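Local coordinates for germination protein (Bacillus megaterium, PDB 6O59) that serves as the A subunit of the spore germinant receptor GerK3, here its N-terminal domain, and probably helps dormant spores respond to germinants, at residues A[16-20]-A[21-25]; A[196-199]-A[200-204]; A[207-210]-A[211-214]; A[213-216]-A[217-220]; A[235-239]-A[240-244]. One frame throughout, in Å; residues are numbered along the deposited sequence.

Contact 1: A[16-20]-A[21-25]; sequences LIKEK and TGNSS
A Schellman motif closes helix 10-20, the amides of Gly-22 and Asn-23 folding back on the carbonyls of Glu-19 and Lys-18. Its outer bond runs from Asn-23 N to Lys-18 O at 2.7 Å, with the donor in the carbonyl plane; inside it Gly-22 N reaches Glu-19 O at 3.4 Å, a weak bond. Gly-22 reverses the chain with a positive phi of 63°, which carries Asn-23 N round to Lys-18 O. Thr-21, just before it, makes the last helical bond, from its N to Ile-17 O at 2.8 Å and almost in line with the carbonyl. The same oxygen takes a second bond: with chi1 at 63° the hydroxyl is tucked between the backbone N and the carbonyl carbon, and Thr-21 OG1 donates to Ile-17 O at 2.7 Å from above the carbonyl plane. One buried acceptor is thus gripped twice by a single residue, which fixes the rotation of the threonine. Its methyl lies alongside the Ile-17 side chain, both pointing the same way, and Thr-21 also packs on Leu-102 of helix 98-106. Beyond the turn, Ser-24 OG donates to Thr-21 O at 2.8 Å and is bonded to Leu-171 N as well, so the loop that leads into strand 27-34 is tied to strand 169-176 of the other sheet. On the outer side Asn-23 leans across Lys-18, its amide ND2 resting 3.5 Å from Lys-18 CB.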
loop_
_atom_site.group_PDB
_atom_site.type_symbol
_atom_site.label_atom_id
_atom_site.label_comp_id
_atom_site.label_asym_id
_atom_site.label_seq_id
_atom_site.Cartn_x
_atom_site.Cartn_y
_atom_site.Cartn_z
ATOM N N LEU A 16 -12.409 7.451 -4.736
ATOM C CA LEU A 16 -11.723 7.129 -5.987
ATOM C C LEU A 16 -10.325 6.556 -5.749
ATOM O O LEU A 16 -9.936 5.661 -6.497
ATOM C CB LEU A 16 -11.669 8.343 -6.932
ATOM C CG LEU A 16 -12.971 8.617 -7.747
ATOM C CD1 LEU A 16 -12.984 10.005 -8.300
ATOM C CD2 LEU A 16 -13.159 7.628 -8.889
ATOM N N ILE A 17 -9.579 7.031 -4.720
ATOM C CA ILE A 17 -8.257 6.471 -4.394
ATOM C C ILE A 17 -8.451 5.005 -3.967
ATOM O O ILE A 17 -7.849 4.107 -4.555
ATOM C CB ILE A 17 -7.511 7.293 -3.304
ATOM C CG1 ILE A 17 -7.097 8.681 -3.833
ATOM C CG2 ILE A 17 -6.293 6.511 -2.744
ATOM C CD1 ILE A 17 -6.807 9.678 -2.737
ATOM N N LYS A 18 -9.344 4.778 -2.993
ATOM C CA LYS A 18 -9.698 3.455 -2.480
ATOM C C LYS A 18 -10.061 2.503 -3.642
ATOM O O LYS A 18 -9.619 1.352 -3.674
ATOM C CB LYS A 18 -10.861 3.563 -1.474
ATOM C CG LYS A 18 -10.525 4.345 -0.203
ATOM C CD LYS A 18 -11.608 4.190 0.861
ATOM C CE LYS A 18 -11.728 5.396 1.768
ATOM N NZ LYS A 18 -12.580 6.467 1.172
ATOM N N GLU A 19 -10.825 3.023 -4.609
ATOM C CA GLU A 19 -11.289 2.346 -5.807
ATOM C C GLU A 19 -10.096 1.933 -6.692
ATOM O O GLU A 19 -9.955 0.756 -7.050
ATOM C CB GLU A 19 -12.198 3.328 -6.558
ATOM C CG GLU A 19 -13.295 2.740 -7.417
ATOM C CD GLU A 19 -14.013 3.812 -8.219
ATOM O OE1 GLU A 19 -14.843 4.547 -7.631
ATOM O OE2 GLU A 19 -13.727 3.930 -9.433
ATOM N N LYS A 20 -9.222 2.909 -6.995
ATOM C CA LYS A 20 -8.090 2.783 -7.900
ATOM C C LYS A 20 -6.947 1.954 -7.342
ATOM O O LYS A 20 -6.280 1.253 -8.113
ATOM C CB LYS A 20 -7.606 4.173 -8.317
ATOM C CG LYS A 20 -8.579 4.802 -9.328
ATOM C CD LYS A 20 -8.419 6.303 -9.508
ATOM C CE LYS A 20 -9.392 6.850 -10.526
ATOM N NZ LYS A 20 -9.092 6.393 -11.913
ATOM N N THR A 21 -6.737 2.005 -6.018
ATOM C CA THR A 21 -5.675 1.267 -5.317
ATOM C C THR A 21 -6.192 -0.073 -4.719
ATOM O O THR A 21 -5.480 -0.718 -3.961
ATOM C CB THR A 21 -5.070 2.152 -4.239
ATOM O OG1 THR A 21 -6.088 2.460 -3.274
ATOM C CG2 THR A 21 -4.407 3.425 -4.806
ATOM N N GLY A 22 -7.408 -0.468 -5.080
ATOM C CA GLY A 22 -8.049 -1.716 -4.675
ATOM C C GLY A 22 -8.328 -1.916 -3.204
ATOM O O GLY A 22 -8.454 -3.067 -2.755
ATOM N N ASN A 23 -8.476 -0.792 -2.458
ATOM C CA ASN A 23 -8.713 -0.722 -1.010
ATOM C C ASN A 23 -7.581 -1.489 -0.299
ATOM O O ASN A 23 -7.834 -2.335 0.571
ATOM C CB ASN A 23 -10.115 -1.247 -0.648
ATOM C CG ASN A 23 -10.991 -0.217 0.018
ATOM O OD1 ASN A 23 -10.819 0.121 1.208
ATOM N ND2 ASN A 23 -11.959 0.300 -0.736
ATOM N N SER A 24 -6.322 -1.232 -0.755
ATOM C CA SER A 24 -5.096 -1.877 -0.276
ATOM C C SER A 24 -4.879 -1.546 1.184
ATOM O O SER A 24 -5.078 -0.401 1.595
ATOM C CB SER A 24 -3.896 -1.473 -1.124
ATOM O OG SER A 24 -3.816 -2.272 -2.291
ATOM N N SER A 25 -4.515 -2.569 1.969
ATOM C CA SER A 25 -4.384 -2.482 3.421
ATOM C C SER A 25 -3.277 -1.547 3.917
ATOM O O SER A 25 -3.373 -1.112 5.064
ATOM C CB SER A 25 -4.205 -3.867 4.030
ATOM O OG SER A 25 -3.125 -4.595 3.465
#

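Contact 2: A[196-199]-A[200-204]; sequences KVVK and EIRKR
Four successive backbone bonds join residues 196-199 to 200-203, from each amide to the carbonyl four residues earlier. The straightest is Arg-202 N to Val-198 O, 3.0 Å with an N-H...O angle of 166°. An apolar pair lies on the inner side: Val-197 and Ile-201 lie side by side, one turn apart and pointing the same way, with Val-197 CG1 3.8 Å from Ile-201 CD1. Charged groups occupy the rest. With CG anti to the backbone N (chi1 -178°) and a bend at chi3, Arg-202 runs back along the helix beside Lys-199, whose bent chain brings NZ to the edge of the guanidinium, 3.1 Å from Arg-202 NH1. The two cationic ends lie side by side as non-bonded donors, and Glu-172, whose OE1 is salt-bridged to Arg-202 NE, probably helps to balance the charge. Val-198 CG1 meets the same guanidinium obliquely, 3.6 Å from Arg-202 NH1. Glu-200 gathers the opposite sign: its OE1 faces Arg-204 NH1 at 2.9 Å and, more loosely, Lys-203 NZ at 3.5 Å, a salt-bridge network spanning i, i+3 and i+4. Ile-252 of strand 252-256 receives Val-197, Val-198 and Ile-201, while Tyr-188 of strand 182-189 touches Val-198 and Arg-202. The arrangement is that of an amphipathic helix laid on an antiparallel sheet, with apolar residues facing the strands, Lys-196, Lys-199 and Lys-203 on the solvent side, and Arg-202 at the border with the sheet.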
loop_
_atom_site.group_PDB
_atom_site.type_symbol
_atom_site.label_atom_id
_atom_site.label_comp_id
_atom_site.label_asym_id
_atom_site.label_seq_id
_atom_site.Cartn_x
_atom_site.Cartn_y
_atom_site.Cartn_z
ATOM N N LYS A 196 -9.797 -15.610 -12.058
ATOM C CA LYS A 196 -10.197 -16.967 -11.676
ATOM C C LYS A 196 -9.098 -17.637 -10.812
ATOM O O LYS A 196 -9.425 -18.353 -9.865
ATOM C CB LYS A 196 -10.551 -17.814 -12.911
ATOM C CG LYS A 196 -11.665 -17.197 -13.761
ATOM C CD LYS A 196 -12.203 -18.117 -14.860
ATOM C CE LYS A 196 -11.591 -17.854 -16.219
ATOM N NZ LYS A 196 -12.301 -18.603 -17.292
ATOM N N VAL A 197 -7.814 -17.334 -11.085
ATOM C CA VAL A 197 -6.663 -17.852 -10.327
ATOM C C VAL A 197 -6.623 -17.175 -8.936
ATOM O O VAL A 197 -6.378 -17.854 -7.930
ATOM C CB VAL A 197 -5.329 -17.670 -11.114
ATOM C CG1 VAL A 197 -4.118 -18.044 -10.277
ATOM C CG2 VAL A 197 -5.337 -18.471 -12.405
ATOM N N VAL A 198 -6.888 -15.850 -8.886
ATOM C CA VAL A 198 -6.887 -15.077 -7.643
ATOM C C VAL A 198 -8.012 -15.590 -6.729
ATOM O O VAL A 198 -7.738 -15.923 -5.568
ATOM C CB VAL A 198 -6.969 -13.546 -7.890
ATOM C CG1 VAL A 198 -7.166 -12.778 -6.581
ATOM C CG2 VAL A 198 -5.721 -13.040 -8.611
ATOM N N LYS A 199 -9.247 -15.703 -7.269
ATOM C CA LYS A 199 -10.425 -16.186 -6.534
ATOM C C LYS A 199 -10.179 -17.577 -5.933
ATOM O O LYS A 199 -10.545 -17.807 -4.783
ATOM C CB LYS A 199 -11.702 -16.231 -7.428
ATOM C CG LYS A 199 -12.130 -14.942 -8.174
ATOM C CD LYS A 199 -12.213 -13.644 -7.340
ATOM C CE LYS A 199 -11.103 -12.657 -7.670
ATOM N NZ LYS A 199 -11.362 -11.327 -7.066
ATOM N N GLU A 200 -9.539 -18.484 -6.700
ATOM C CA GLU A 200 -9.244 -19.849 -6.267
ATOM C C GLU A 200 -8.178 -19.905 -5.184
ATOM O O GLU A 200 -8.336 -20.666 -4.232
ATOM C CB GLU A 200 -8.840 -20.742 -7.446
ATOM C CG GLU A 200 -10.034 -21.284 -8.227
ATOM C CD GLU A 200 -11.195 -21.866 -7.434
ATOM O OE1 GLU A 200 -10.949 -22.688 -6.519
ATOM O OE2 GLU A 200 -12.353 -21.491 -7.725
ATOM N N ILE A 201 -7.102 -19.112 -5.315
ATOM C CA ILE A 201 -6.029 -19.107 -4.323
ATOM C C ILE A 201 -6.547 -18.522 -2.982
ATOM O O ILE A 201 -6.266 -19.095 -1.924
ATOM C CB ILE A 201 -4.779 -18.382 -4.874
ATOM C CG1 ILE A 201 -4.091 -19.275 -5.953
ATOM C CG2 ILE A 201 -3.813 -17.993 -3.731
ATOM C CD1 ILE A 201 -3.000 -18.673 -6.743
ATOM N N ARG A 202 -7.348 -17.436 -3.048
ATOM C CA ARG A 202 -7.949 -16.770 -1.890
ATOM C C ARG A 202 -8.860 -17.746 -1.127
ATOM O O ARG A 202 -8.742 -17.849 0.098
ATOM C CB ARG A 202 -8.721 -15.524 -2.352
ATOM C CG ARG A 202 -9.364 -14.699 -1.231
ATOM C CD ARG A 202 -10.383 -13.736 -1.803
ATOM N NE ARG A 202 -9.758 -12.724 -2.660
ATOM C CZ ARG A 202 -10.314 -12.207 -3.752
ATOM N NH1 ARG A 202 -9.665 -11.301 -4.469
ATOM N NH2 ARG A 202 -11.528 -12.588 -4.132
ATOM N N LYS A 203 -9.736 -18.472 -1.860
ATOM C CA LYS A 203 -10.665 -19.492 -1.359
ATOM C C LYS A 203 -9.892 -20.591 -0.607
ATOM O O LYS A 203 -10.254 -20.904 0.521
ATOM C CB LYS A 203 -11.477 -20.074 -2.534
ATOM C CG LYS A 203 -12.340 -21.301 -2.239
ATOM C CD LYS A 203 -12.801 -21.962 -3.537
ATOM C CE LYS A 203 -13.210 -23.402 -3.346
ATOM N NZ LYS A 203 -13.582 -24.043 -4.637
ATOM N N ARG A 204 -8.807 -21.126 -1.200
ATOM C CA ARG A 204 -7.973 -22.171 -0.595
ATOM C C ARG A 204 -7.309 -21.686 0.682
ATOM O O ARG A 204 -7.255 -22.436 1.657
ATOM C CB ARG A 204 -6.893 -22.678 -1.572
ATOM C CG ARG A 204 -7.419 -23.467 -2.767
ATOM C CD ARG A 204 -8.196 -24.715 -2.389
ATOM N NE ARG A 204 -8.167 -25.735 -3.442
ATOM C CZ ARG A 204 -8.941 -25.723 -4.527
ATOM N NH1 ARG A 204 -9.789 -24.722 -4.737
ATOM N NH2 ARG A 204 -8.856 -26.702 -5.418
#

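Contact 3: A[207-210]-A[211-214]; sequences NIDI and DSIL
Asp-209 bends its side chain over the first turn of helix 210-215, against Ser-212. Its CB comes no nearer than 4.2 Å to Ser-212 CB, but CG closes on the same atom to 3.6 Å. At the tip the two oxygens part. OD1 looks toward the amides of the first turn, 3.6 Å from Ser-212 N, too long for a hydrogen bond, though the N-H groups may still favour the carboxylate electrostatically; OD2 lies beside Ser-212 CB and finds its strong partner outside, in a salt bridge with Arg-178 NE. The torsion behind this, CG anti to the backbone N with chi1 -174°, sets the carboxylate beside its own carbonyl and over the helix start. Asp-209 holds the N-cap position, and the positive end of the helix, together with Arg-178, would tend to stabilise its negative charge. Against that, Asp-211 OD1 stands 4.1 Å from Asp-209 OD1, which would probably be mildly unfavourable. The helix itself opens with Ile-213 N bonded to Asp-209 O at 3.0 Å and Leu-214 N to Ile-210 O at 2.9 Å. Apolar chains fill another flank: Ile-210 and Leu-214 run side by side, while Ile-208 crosses Ile-213 at about a right angle. Both Ile-208 and Ile-210 also rest on Ile-176 of strand 169-176, and Ile-208 CD1 comes within 3.8 Å of Ile-213 CG1.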
loop_
_atom_site.group_PDB
_atom_site.type_symbol
_atom_site.label_atom_id
_atom_site.label_comp_id
_atom_site.label_asym_id
_atom_site.label_seq_id
_atom_site.Cartn_x
_atom_site.Cartn_y
_atom_site.Cartn_z
ATOM N N ASN A 207 -9.241 -21.591 4.096
ATOM C CA ASN A 207 -9.412 -22.886 4.760
ATOM C C ASN A 207 -8.106 -23.713 4.839
ATOM O O ASN A 207 -8.159 -24.887 5.220
ATOM C CB ASN A 207 -10.498 -23.703 4.044
ATOM C CG ASN A 207 -11.757 -22.929 3.734
ATOM O OD1 ASN A 207 -11.980 -22.497 2.594
ATOM N ND2 ASN A 207 -12.604 -22.738 4.739
ATOM N N ILE A 208 -6.948 -23.112 4.506
ATOM C CA ILE A 208 -5.657 -23.810 4.530
ATOM C C ILE A 208 -5.163 -24.013 5.976
ATOM O O ILE A 208 -5.451 -23.195 6.865
ATOM C CB ILE A 208 -4.578 -23.070 3.657
ATOM C CG1 ILE A 208 -3.486 -24.050 3.153
ATOM C CG2 ILE A 208 -3.951 -21.849 4.366
ATOM C CD1 ILE A 208 -2.482 -23.476 2.091
ATOM N N ASP A 209 -4.425 -25.115 6.193
ATOM C CA ASP A 209 -3.733 -25.399 7.445
ATOM C C ASP A 209 -2.288 -25.000 7.173
ATOM O O ASP A 209 -1.439 -25.827 6.826
ATOM C CB ASP A 209 -3.892 -26.861 7.895
ATOM C CG ASP A 209 -3.312 -27.196 9.261
ATOM O OD1 ASP A 209 -2.661 -26.308 9.875
ATOM O OD2 ASP A 209 -3.508 -28.345 9.720
ATOM N N ILE A 210 -2.051 -23.690 7.247
ATOM C CA ILE A 210 -0.786 -23.038 6.951
ATOM C C ILE A 210 0.383 -23.614 7.760
ATOM O O ILE A 210 1.490 -23.699 7.238
ATOM C CB ILE A 210 -0.928 -21.497 7.126
ATOM C CG1 ILE A 210 0.256 -20.721 6.478
ATOM C CG2 ILE A 210 -1.177 -21.072 8.575
ATOM C CD1 ILE A 210 0.520 -21.038 5.030
ATOM N N ASP A 211 0.132 -24.038 8.992
ATOM C CA ASP A 211 1.161 -24.584 9.865
ATOM C C ASP A 211 1.671 -25.911 9.303
ATOM O O ASP A 211 2.880 -26.064 9.109
ATOM C CB ASP A 211 0.626 -24.726 11.287
ATOM C CG ASP A 211 0.180 -23.407 11.883
ATOM O OD1 ASP A 211 -0.997 -23.025 11.668
ATOM O OD2 ASP A 211 1.010 -22.749 12.566
ATOM N N SER A 212 0.742 -26.825 8.965
ATOM C CA SER A 212 1.010 -28.137 8.377
ATOM C C SER A 212 1.706 -27.983 7.000
ATOM O O SER A 212 2.691 -28.678 6.728
ATOM C CB SER A 212 -0.298 -28.914 8.254
ATOM O OG SER A 212 -0.228 -29.972 7.314
ATOM N N ILE A 213 1.205 -27.050 6.162
ATOM C CA ILE A 213 1.738 -26.747 4.839
ATOM C C ILE A 213 3.193 -26.306 4.966
ATOM O O ILE A 213 4.048 -26.855 4.270
ATOM C CB ILE A 213 0.862 -25.691 4.097
ATOM C CG1 ILE A 213 -0.490 -26.279 3.596
ATOM C CG2 ILE A 213 1.613 -24.983 2.965
ATOM C CD1 ILE A 213 -0.456 -27.452 2.501
ATOM N N LEU A 214 3.479 -25.354 5.866
ATOM C CA LEU A 214 4.836 -24.833 6.049
ATOM C C LEU A 214 5.764 -25.866 6.676
ATOM O O LEU A 214 6.884 -26.030 6.197
ATOM C CB LEU A 214 4.843 -23.526 6.856
ATOM C CG LEU A 214 4.248 -22.298 6.142
ATOM C CD1 LEU A 214 4.194 -21.150 7.064
ATOM C CD2 LEU A 214 5.033 -21.923 4.883
#

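Contact 4: A[213-216]-A[217-220]; sequences ILES and GYVE
Tyr-218 lays one face of its ring over the backbone of Glu-215, so that Glu-215 CA sits 3.8 Å from the ring centroid and only 2° off the ring normal, a well-centred CH-pi contact. The two side chains cross obliquely: Glu-215 extends past the ring, its CG 3.8 Å from Tyr-218 CE2, and its carboxylate plane is turned 51° from that of the ring. Tyr-218 reaches this position because its CG stands beside its own backbone N, anti to the carbonyl carbon (chi1 -66°), which swings the ring back toward the preceding helix. Toward CD1 the ring approaches Leu-214 O obliquely, at 3.4 Å. Beneath the ring the chain makes a type I beta turn from Glu-215 to Tyr-218, with Tyr-218 N bonded to Glu-215 O at 3.2 Å. A second bond joins Gly-217 N to Leu-214 O at 2.9 Å. Ser-216 turns away from the ring and gives its hydroxyl to the helix, where OG is bonded to Ser-212 O. The turn links helix 210-215 to helix 219-224, with Tyr-218 at the N-cap of the latter. The ring meets C-H groups of Glu-215 over its face and the carbonyl oxygens of Leu-214 and Glu-215 near its carbons, so dispersion and a weak CH-pi attraction probably hold it, while direction comes from the two backbone bonds.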
loop_
_atom_site.group_PDB
_atom_site.type_symbol
_atom_site.label_atom_id
_atom_site.label_comp_id
_atom_site.label_asym_id
_atom_site.label_seq_id
_atom_site.Cartn_x
_atom_site.Cartn_y
_atom_site.Cartn_z
ATOM N N ILE A 213 1.205 -27.050 6.162
ATOM C CA ILE A 213 1.738 -26.747 4.839
ATOM C C ILE A 213 3.193 -26.306 4.966
ATOM O O ILE A 213 4.048 -26.855 4.270
ATOM C CB ILE A 213 0.862 -25.691 4.097
ATOM C CG1 ILE A 213 -0.490 -26.279 3.596
ATOM C CG2 ILE A 213 1.613 -24.983 2.965
ATOM C CD1 ILE A 213 -0.456 -27.452 2.501
ATOM N N LEU A 214 3.479 -25.354 5.866
ATOM C CA LEU A 214 4.836 -24.833 6.049
ATOM C C LEU A 214 5.764 -25.866 6.676
ATOM O O LEU A 214 6.884 -26.030 6.197
ATOM C CB LEU A 214 4.843 -23.526 6.856
ATOM C CG LEU A 214 4.248 -22.298 6.142
ATOM C CD1 LEU A 214 4.194 -21.150 7.064
ATOM C CD2 LEU A 214 5.033 -21.923 4.883
ATOM N N GLU A 215 5.280 -26.604 7.688
ATOM C CA GLU A 215 6.048 -27.649 8.367
ATOM C C GLU A 215 6.443 -28.770 7.388
ATOM O O GLU A 215 7.521 -29.351 7.535
ATOM C CB GLU A 215 5.238 -28.212 9.526
ATOM C CG GLU A 215 6.078 -28.673 10.698
ATOM C CD GLU A 215 5.280 -29.234 11.860
ATOM O OE1 GLU A 215 4.056 -28.972 11.939
ATOM O OE2 GLU A 215 5.886 -29.933 12.702
ATOM N N SER A 216 5.594 -29.041 6.369
ATOM C CA SER A 216 5.858 -30.051 5.325
ATOM C C SER A 216 7.040 -29.633 4.435
ATOM O O SER A 216 7.640 -30.482 3.777
ATOM C CB SER A 216 4.617 -30.296 4.463
ATOM O OG SER A 216 3.650 -31.128 5.094
ATOM N N GLY A 217 7.357 -28.332 4.444
ATOM C CA GLY A 217 8.454 -27.729 3.695
ATOM C C GLY A 217 9.784 -27.739 4.421
ATOM O O GLY A 217 10.796 -27.357 3.832
ATOM N N TYR A 218 9.807 -28.172 5.702
ATOM C CA TYR A 218 11.051 -28.261 6.484
ATOM C C TYR A 218 11.909 -29.403 5.917
ATOM O O TYR A 218 11.350 -30.413 5.487
ATOM C CB TYR A 218 10.773 -28.451 7.989
ATOM C CG TYR A 218 10.090 -27.301 8.715
ATOM C CD1 TYR A 218 9.764 -26.121 8.049
ATOM C CD2 TYR A 218 9.761 -27.399 10.064
ATOM C CE1 TYR A 218 9.116 -25.074 8.706
ATOM C CE2 TYR A 218 9.126 -26.352 10.736
ATOM C CZ TYR A 218 8.803 -25.188 10.052
ATOM O OH TYR A 218 8.171 -24.146 10.704
ATOM N N VAL A 219 13.246 -29.225 5.863
ATOM C CA VAL A 219 14.197 -30.170 5.252
ATOM C C VAL A 219 14.040 -31.600 5.809
ATOM O O VAL A 219 14.063 -32.551 5.021
ATOM C CB VAL A 219 15.663 -29.667 5.340
ATOM C CG1 VAL A 219 16.658 -30.700 4.786
ATOM C CG2 VAL A 219 15.812 -28.341 4.588
ATOM N N GLU A 220 13.839 -31.736 7.134
ATOM C CA GLU A 220 13.630 -33.003 7.841
ATOM C C GLU A 220 12.408 -33.770 7.300
ATOM O O GLU A 220 12.510 -34.973 7.045
ATOM C CB GLU A 220 13.488 -32.773 9.358
ATOM C CG GLU A 220 12.630 -31.584 9.785
ATOM C CD GLU A 220 13.391 -30.289 10.004
ATOM O OE1 GLU A 220 13.615 -29.924 11.182
ATOM O OE2 GLU A 220 13.764 -29.639 9.001
#

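Contact 5: A[235-239]-A[240-244]; sequences YNTER and PDVVA
The guanidinium of Arg-239 carries Val-242 CG2 on one face, 3.6 Å above its plane and over its centre. Asp-241 comes to the same group obliquely, its carboxylate plane turned 45° from the guanidinium. Arg-239 NH2 and Asp-241 OD2 form a salt bridge at 2.9 Å whose hydrogen bond is bent and weak, and a water links Arg-239 NE, from which it accepts at 2.8 Å, with Asp-241 OD1, to which it donates at 2.9 Å. Both probably help to keep the guanidinium flat against the valine. The other branch of Val-242 faces the strand: CG1, anti to the backbone N (chi1 176°), touches the edge of the Tyr-235 ring at CE2, 4.0 Å away and in the ring plane, and also lies near Thr-237. Here the chain passes from strand 235-237, which edges the second five-stranded antiparallel sheet, into helix 240-248; the axes of 235-237 and 240-244 make an angle of 138°. Two features shape the corner. Thr-237 OG1 accepts from Arg-239 N at 3.2 Å in an ST turn, and Arg-239, at the N-cap, offers its carbonyl to the amides of Val-242 and Val-243 in two weak bonds. Pro-240 opens the helix and packs on Met-159 and Ile-163 of helix 153-163. On the buried side Val-243 leans on Val-160 of that helix and on Ile-264, and its CG2 meets Thr-237 CG2 obliquely at 3.6 Å.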
loop_
_atom_site.group_PDB
_atom_site.type_symbol
_atom_site.label_atom_id
_atom_site.label_comp_id
_atom_site.label_asym_id
_atom_site.label_seq_id
_atom_site.Cartn_x
_atom_site.Cartn_y
_atom_site.Cartn_z
ATOM N N TYR A 235 5.938 -21.519 -3.480
ATOM C CA TYR A 235 7.376 -21.345 -3.569
ATOM C C TYR A 235 7.810 -20.259 -2.577
ATOM O O TYR A 235 7.292 -19.148 -2.623
ATOM C CB TYR A 235 7.777 -21.019 -5.010
ATOM C CG TYR A 235 9.189 -20.509 -5.164
ATOM C CD1 TYR A 235 10.282 -21.358 -5.018
ATOM C CD2 TYR A 235 9.437 -19.171 -5.469
ATOM C CE1 TYR A 235 11.588 -20.884 -5.144
ATOM C CE2 TYR A 235 10.737 -18.692 -5.613
ATOM C CZ TYR A 235 11.805 -19.552 -5.454
ATOM O OH TYR A 235 13.079 -19.075 -5.590
ATOM N N ASN A 236 8.737 -20.584 -1.666
ATOM C CA ASN A 236 9.243 -19.640 -0.675
ATOM C C ASN A 236 10.510 -18.910 -1.175
ATOM O O ASN A 236 11.458 -19.544 -1.637
ATOM C CB ASN A 236 9.535 -20.354 0.646
ATOM C CG ASN A 236 10.629 -21.404 0.586
ATOM O OD1 ASN A 236 10.632 -22.302 -0.253
ATOM N ND2 ASN A 236 11.584 -21.317 1.486
ATOM N N THR A 237 10.535 -17.582 -1.047
ATOM C CA THR A 237 11.684 -16.764 -1.446
ATOM C C THR A 237 11.915 -15.664 -0.427
ATOM O O THR A 237 10.961 -15.019 0.020
ATOM C CB THR A 237 11.518 -16.194 -2.878
ATOM O OG1 THR A 237 12.596 -15.318 -3.164
ATOM C CG2 THR A 237 10.209 -15.448 -3.092
ATOM N N GLU A 238 13.174 -15.422 -0.078
ATOM C CA GLU A 238 13.517 -14.339 0.849
ATOM C C GLU A 238 13.904 -13.062 0.082
ATOM O O GLU A 238 14.197 -12.058 0.711
ATOM C CB GLU A 238 14.637 -14.760 1.802
ATOM C CG GLU A 238 15.973 -15.062 1.140
ATOM C CD GLU A 238 17.067 -15.532 2.079
ATOM O OE1 GLU A 238 16.744 -16.188 3.099
ATOM O OE2 GLU A 238 18.253 -15.246 1.787
ATOM N N ARG A 239 13.855 -13.103 -1.269
ATOM C CA ARG A 239 14.251 -12.026 -2.172
ATOM C C ARG A 239 13.054 -11.206 -2.700
ATOM O O ARG A 239 12.279 -11.716 -3.508
ATOM C CB ARG A 239 15.042 -12.632 -3.353
ATOM C CG ARG A 239 16.482 -13.030 -3.037
ATOM C CD ARG A 239 17.152 -13.768 -4.197
ATOM N NE ARG A 239 17.370 -12.924 -5.384
ATOM C CZ ARG A 239 17.703 -13.376 -6.596
ATOM N NH1 ARG A 239 17.857 -14.677 -6.808
ATOM N NH2 ARG A 239 17.883 -12.529 -7.601
ATOM N N PRO A 240 12.916 -9.909 -2.327
ATOM C CA PRO A 240 11.774 -9.104 -2.846
ATOM C C PRO A 240 11.736 -8.962 -4.382
ATOM O O PRO A 240 10.641 -8.872 -4.939
ATOM C CB PRO A 240 11.944 -7.734 -2.159
ATOM C CG PRO A 240 12.770 -8.033 -0.918
ATOM C CD PRO A 240 13.718 -9.127 -1.357
ATOM N N ASP A 241 12.906 -8.965 -5.071
ATOM C CA ASP A 241 12.960 -8.870 -6.544
ATOM C C ASP A 241 12.330 -10.103 -7.208
ATOM O O ASP A 241 11.647 -9.954 -8.218
ATOM C CB ASP A 241 14.383 -8.652 -7.059
ATOM C CG ASP A 241 15.406 -9.619 -6.514
ATOM O OD1 ASP A 241 15.673 -9.577 -5.282
ATOM O OD2 ASP A 241 15.962 -10.398 -7.311
ATOM N N VAL A 242 12.503 -11.303 -6.607
ATOM C CA VAL A 242 11.916 -12.559 -7.097
ATOM C C VAL A 242 10.381 -12.484 -6.951
ATOM O O VAL A 242 9.663 -12.894 -7.879
ATOM C CB VAL A 242 12.539 -13.803 -6.417
ATOM C CG1 VAL A 242 11.856 -15.100 -6.856
ATOM C CG2 VAL A 242 14.039 -13.870 -6.712
ATOM N N VAL A 243 9.887 -11.901 -5.834
ATOM C CA VAL A 243 8.448 -11.694 -5.592
ATOM C C VAL A 243 7.924 -10.726 -6.652
ATOM O O VAL A 243 6.946 -11.027 -7.332
ATOM C CB VAL A 243 8.163 -11.208 -4.143
ATOM C CG1 VAL A 243 6.780 -10.571 -4.021
ATOM C CG2 VAL A 243 8.317 -12.355 -3.147
ATOM N N ALA A 244 8.638 -9.609 -6.849
ATOM C CA ALA A 244 8.309 -8.578 -7.843
ATOM C C ALA A 244 8.188 -9.197 -9.254
ATOM O O ALA A 244 7.191 -8.953 -9.942
ATOM C CB ALA A 244 9.354 -7.477 -7.812
HETATM O O HOH W 1 18.391 -10.386 -4.922
#

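Contact 1 ends a helix that precedes the first five-stranded sheet, whereas contacts 2 to 5 belong to elements around the second; the serines of contact 1, bound to strand 169-176, bridge the two halves. Its nearest neighbour is contact 2, about 8 Å away between nearest atoms, with centres 20 Å apart. Contacts 2, 3 and 4 follow one another along the chain: 2 adjoins 3 in sequence, and 3 and 4 share Ile-213 and Leu-214, their centres 10 Å apart. Contact 5 returns to the sheet edge, about 6 Å from both 3 and 4 at nearest atoms, without touching either. Contact 4 lies furthest out, 36 Å from contact 1 between centres.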